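Local coordinates for protein beta-L-arabinobiosidase (PDB 5MQR) that is a gut-bacterial glycosidase that probably cleaves beta-L-arabinobiose units from plant pectin, and may also have sialidase activity, at residues N432-V437 with P455-K460. Numbering follows the deposited sequence.
Sequences NIYSPV and PFDYAK. With CA (calcium ion), chain J.
An antiparallel strand pair meets a calcium-binding loop: in a mixed sheet, strand 431-435 lies between strands 52-57 and 460-468, and Y434 reaches back along the loop 455-459 that leads into strand 460-468. Y434 and K460 form a hydrogen-bonded pair, Y434 N to K460 O at 2.8 Å and K460 N to Y434 O at 3.2 Å. Both side chains rise on the same face of the sheet, their CB atoms 4.0 Å apart. With CG anti to the backbone N (chi1 178°), the Y434 ring extends towards D457 and its hydroxyl donates to the carboxylate, OH to OD2 at 2.8 Å, on the syn lone pair. Ring and carboxylate planes lie 52° apart, and OD1 sits at the ring edge, in its plane. This carboxylate is gripped from several directions: Y458 N donates to OD1 on its anti side, 21° out of the carboxylate plane, while T356 bonds to OD2. P436 packs crosswise against the acid, its CG 3.8 Å from D457 CG and 3.4 Å from Y458 O. While the D457 side chain faces the strand, its backbone O binds calcium at 2.4 Å, alongside two waters, D452, D454 and E597. K460 NZ makes a salt bridge to E354, which also accepts from Y458 OH. D457 thus links sheet and calcium loop, between strands 447-452 and 460-468 of a region resembling sialidase carbohydrate-binding modules.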
loop_
_atom_site.group_PDB
_atom_site.type_symbol
_atom_site.label_atom_id
_atom_site.label_comp_id
_atom_site.label_asym_id
_atom_site.label_seq_id
_atom_site.Cartn_x
_atom_site.Cartn_y
_atom_site.Cartn_z
ATOM N N ASN A 432 -6.816 14.539 5.758
ATOM C CA ASN A 432 -7.855 14.214 6.726
ATOM C C ASN A 432 -8.479 15.519 7.186
ATOM O O ASN A 432 -7.768 16.466 7.481
ATOM C CB ASN A 432 -7.260 13.426 7.874
ATOM C CG ASN A 432 -6.807 12.047 7.420
ATOM O OD1 ASN A 432 -6.047 11.915 6.452
ATOM N ND2 ASN A 432 -7.333 11.021 8.048
ATOM N N ILE A 433 -9.804 15.583 7.159
ATOM C CA ILE A 433 -10.529 16.819 7.340
ATOM C C ILE A 433 -11.644 16.587 8.372
ATOM O O ILE A 433 -12.391 15.610 8.300
ATOM C CB ILE A 433 -11.086 17.314 5.984
ATOM C CG1 ILE A 433 -9.949 17.764 5.074
ATOM C CG2 ILE A 433 -12.038 18.483 6.167
ATOM C CD1 ILE A 433 -10.413 18.103 3.683
ATOM N N TYR A 434 -11.720 17.511 9.325
ATOM C CA TYR A 434 -12.734 17.565 10.358
ATOM C C TYR A 434 -13.409 18.920 10.192
ATOM O O TYR A 434 -12.773 19.948 10.415
ATOM C CB TYR A 434 -12.053 17.460 11.729
ATOM C CG TYR A 434 -13.010 17.556 12.888
ATOM C CD1 TYR A 434 -13.853 16.491 13.217
ATOM C CD2 TYR A 434 -13.069 18.698 13.662
ATOM C CE1 TYR A 434 -14.730 16.577 14.294
ATOM C CE2 TYR A 434 -13.944 18.787 14.726
ATOM C CZ TYR A 434 -14.779 17.732 15.041
ATOM O OH TYR A 434 -15.671 17.844 16.090
ATOM N N SER A 435 -14.685 18.921 9.791
ATOM C CA SER A 435 -15.357 20.127 9.320
ATOM C C SER A 435 -16.762 20.300 9.944
ATOM O O SER A 435 -17.770 19.882 9.364
ATOM C CB SER A 435 -15.398 20.136 7.794
ATOM O OG SER A 435 -15.824 21.394 7.331
ATOM N N PRO A 436 -16.815 20.882 11.166
ATOM C CA PRO A 436 -18.097 21.260 11.785
ATOM C C PRO A 436 -18.762 22.386 11.012
ATOM O O PRO A 436 -18.075 23.149 10.348
ATOM C CB PRO A 436 -17.686 21.721 13.201
ATOM C CG PRO A 436 -16.352 21.110 13.434
ATOM C CD PRO A 436 -15.693 21.129 12.091
ATOM N N VAL A 437 -20.087 22.477 11.093
ATOM C CA VAL A 437 -20.862 23.482 10.323
ATOM C C VAL A 437 -20.362 24.905 10.632
ATOM O O VAL A 437 -20.230 25.723 9.721
ATOM C CB VAL A 437 -22.401 23.378 10.569
ATOM C CG1 VAL A 437 -23.185 24.382 9.699
ATOM C CG2 VAL A 437 -22.894 21.978 10.243
ATOM N N PRO A 455 -17.967 28.284 19.467
ATOM C CA PRO A 455 -17.359 28.264 20.803
ATOM C C PRO A 455 -17.074 26.896 21.360
ATOM O O PRO A 455 -16.373 26.797 22.368
ATOM C CB PRO A 455 -18.428 28.914 21.698
ATOM C CG PRO A 455 -19.345 29.618 20.756
ATOM C CD PRO A 455 -19.350 28.785 19.519
ATOM N N PHE A 456 -17.658 25.870 20.747
ATOM C CA PHE A 456 -17.584 24.520 21.255
ATOM C C PHE A 456 -16.863 23.532 20.330
ATOM O O PHE A 456 -16.830 22.354 20.610
ATOM C CB PHE A 456 -19.006 24.047 21.585
ATOM C CG PHE A 456 -19.685 24.912 22.602
ATOM C CD1 PHE A 456 -19.363 24.792 23.959
ATOM C CD2 PHE A 456 -20.581 25.882 22.209
ATOM C CE1 PHE A 456 -19.943 25.610 24.907
ATOM C CE2 PHE A 456 -21.177 26.702 23.158
ATOM C CZ PHE A 456 -20.858 26.563 24.504
ATOM N N ASP A 457 -16.269 23.994 19.248
ATOM C CA ASP A 457 -15.577 23.094 18.328
ATOM C C ASP A 457 -14.569 23.903 17.517
ATOM O O ASP A 457 -14.471 25.123 17.694
ATOM C CB ASP A 457 -16.593 22.337 17.418
ATOM C CG ASP A 457 -16.200 20.862 17.181
ATOM O OD1 ASP A 457 -14.977 20.562 17.209
ATOM O OD2 ASP A 457 -17.109 20.020 16.981
ATOM N N TYR A 458 -13.822 23.221 16.647
ATOM C CA TYR A 458 -12.809 23.850 15.829
ATOM C C TYR A 458 -12.705 23.151 14.492
ATOM O O TYR A 458 -13.230 22.038 14.336
ATOM C CB TYR A 458 -11.456 23.826 16.546
ATOM C CG TYR A 458 -11.149 22.540 17.272
ATOM C CD1 TYR A 458 -10.885 21.334 16.568
ATOM C CD2 TYR A 458 -11.084 22.517 18.657
ATOM C CE1 TYR A 458 -10.595 20.156 17.261
ATOM C CE2 TYR A 458 -10.777 21.355 19.348
ATOM C CZ TYR A 458 -10.533 20.186 18.658
ATOM O OH TYR A 458 -10.231 19.077 19.397
ATOM N N ALA A 459 -12.041 23.828 13.551
ATOM C CA ALA A 459 -11.684 23.256 12.247
ATOM C C ALA A 459 -10.375 22.525 12.439
ATOM O O ALA A 459 -9.545 22.943 13.227
ATOM C CB ALA A 459 -11.534 24.334 11.185
ATOM N N LYS A 460 -10.196 21.426 11.729
ATOM C CA LYS A 460 -8.966 20.668 11.843
ATOM C C LYS A 460 -8.680 19.903 10.563
ATOM O O LYS A 460 -9.572 19.219 10.041
ATOM C CB LYS A 460 -9.050 19.719 13.025
ATOM C CG LYS A 460 -7.726 19.109 13.374
ATOM C CD LYS A 460 -7.903 17.842 14.157
ATOM C CE LYS A 460 -8.189 16.696 13.227
ATOM N NZ LYS A 460 -8.871 15.576 13.922
HETATM CA CA CA J . -13.774 27.343 18.177
HETATM O O HOH W 1 -13.966 26.586 20.513
HETATM O O HOH W 2 -11.518 26.849 18.927
#